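Local atomic coordinates of putative nucleotide sugar epimerase/ dehydratase (PDB entry 2Q1S), a protein that binds NADH in a Rossmann fold and probably acts as a nucleotide-sugar epimerase or dehydratase in the making of bacterial lipopolysaccharide O-antigen. Residues Ile239-Leu243 with Lys244-Leu248. Numbering follows the deposited sequence.
Sequences IYKAL and KGMPL
Helix 234-243 ends in a Schellman motif, in which Met-246 N donates to Lys-241 O at 2.8 Å, Gly-245 N donates to Ala-242 O at 2.9 Å, and Gly-245, with a phi of 75°, turns the chain back across the last helical turn. Lys-244 N, by contrast, makes two weak bonds, divided between Tyr-240 O and Lys-241 O, so Lys-241 O receives one firm and one weak donor.

On the side chains, Lys-244 folds back over Tyr-240. Its first torsion, with CG anti to the carbonyl carbon (chi1 -60°), sets that methylene over one face of the ring: Lys-244 CG lies 4.0 Å from the centroid of the Tyr-240 ring in a CH-pi contact, displaced toward the rim near CZ. Bends at chi2 and chi3 then take CD and CE past CZ and the phenol oxygen. The fold also brings the lysine's charged end to the phenol side: Lys-244 NZ makes a salt bridge with Glu-362 OE2, and Tyr-240 OH hydrogen-bonds to the same oxygen. This shared carboxylate probably helps to fix both side chains.

Beyond the turn, Leu-248 returns to the helix, its CD2 lying 3.6 Å from Ala-242 N, 3.8 Å from Lys-241 CB and 4.1 Å from Ala-242 CB. Met-246 CB lies 3.4 Å from Lys-241 O and beside Lys-241 CB. Lys-241 touches Pro-249, which binds UDP in a structure of this protein though none is bound here, and makes a cation-pi contact with Trp-231.

The cap thus joins helix 234-243 to the loop leading to strand 257-262. Ala-242 and Leu-248 rest on helix 293-304, Ile-239 and Leu-243 meet helix 343-356, and Tyr-240 packs against helix 358-366.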
# COMPACT_ATOMS: atom_id res chain seq x y z
N ILE A 239 20.87 -26.71 -6.09
CA ILE A 239 21.14 -27.42 -7.36
C ILE A 239 22.49 -27.00 -7.92
O ILE A 239 23.32 -27.84 -8.33
CB ILE A 239 20.00 -27.23 -8.39
CG1 ILE A 239 18.76 -27.99 -7.91
CG2 ILE A 239 20.42 -27.71 -9.78
CD1 ILE A 239 17.50 -27.73 -8.75
N TYR A 240 22.72 -25.69 -7.92
CA TYR A 240 24.00 -25.19 -8.42
C TYR A 240 25.17 -25.78 -7.62
O TYR A 240 26.11 -26.35 -8.21
CB TYR A 240 24.05 -23.65 -8.39
CG TYR A 240 25.39 -23.10 -8.83
CD1 TYR A 240 25.73 -23.03 -10.18
CD2 TYR A 240 26.34 -22.72 -7.88
CE1 TYR A 240 26.99 -22.56 -10.58
CE2 TYR A 240 27.57 -22.23 -8.26
CZ TYR A 240 27.90 -22.16 -9.61
OH TYR A 240 29.14 -21.69 -9.98
N LYS A 241 25.11 -25.67 -6.29
CA LYS A 241 26.21 -26.10 -5.42
C LYS A 241 26.41 -27.62 -5.50
O LYS A 241 27.56 -28.11 -5.48
CB LYS A 241 25.99 -25.64 -3.97
CG LYS A 241 26.21 -24.14 -3.78
CD LYS A 241 25.85 -23.64 -2.39
CE LYS A 241 26.63 -22.34 -2.11
NZ LYS A 241 26.13 -21.62 -0.91
N ALA A 242 25.31 -28.36 -5.59
CA ALA A 242 25.36 -29.82 -5.74
C ALA A 242 26.03 -30.24 -7.05
O ALA A 242 26.89 -31.13 -7.06
CB ALA A 242 23.98 -30.41 -5.65
N LEU A 243 25.65 -29.57 -8.14
CA LEU A 243 26.29 -29.76 -9.44
C LEU A 243 27.79 -29.44 -9.46
O LEU A 243 28.51 -29.94 -10.30
CB LEU A 243 25.56 -28.96 -10.53
CG LEU A 243 24.20 -29.49 -11.03
CD1 LEU A 243 23.69 -28.57 -12.11
CD2 LEU A 243 24.35 -30.92 -11.58
N LYS A 244 28.23 -28.59 -8.54
CA LYS A 244 29.62 -28.20 -8.41
C LYS A 244 30.34 -29.07 -7.37
O LYS A 244 31.51 -28.84 -7.07
CB LYS A 244 29.78 -26.72 -8.02
CG LYS A 244 29.19 -25.68 -8.98
CD LYS A 244 29.75 -25.74 -10.39
CE LYS A 244 31.18 -25.22 -10.49
NZ LYS A 244 31.56 -25.07 -11.91
N GLY A 245 29.59 -30.02 -6.80
CA GLY A 245 30.16 -30.96 -5.84
C GLY A 245 30.43 -30.35 -4.48
O GLY A 245 31.29 -30.83 -3.73
N MET A 246 29.69 -29.29 -4.15
CA MET A 246 29.93 -28.56 -2.91
C MET A 246 28.95 -29.01 -1.83
O MET A 246 27.81 -29.38 -2.14
CB MET A 246 29.79 -27.05 -3.14
CG MET A 246 30.77 -26.46 -4.13
SD MET A 246 30.40 -24.72 -4.46
CE MET A 246 31.63 -24.29 -5.68
N PRO A 247 29.38 -28.96 -0.55
CA PRO A 247 28.41 -29.21 0.53
C PRO A 247 27.26 -28.20 0.51
O PRO A 247 27.49 -27.01 0.30
CB PRO A 247 29.25 -29.04 1.80
CG PRO A 247 30.63 -29.27 1.37
CD PRO A 247 30.73 -28.72 -0.01
N LEU A 248 26.04 -28.70 0.69
CA LEU A 248 24.86 -27.83 0.75
C LEU A 248 24.68 -27.29 2.16
O LEU A 248 24.48 -28.07 3.09
CB LEU A 248 23.60 -28.60 0.32
CG LEU A 248 23.57 -29.26 -1.06
CD1 LEU A 248 22.17 -29.71 -1.38
CD2 LEU A 248 24.10 -28.34 -2.16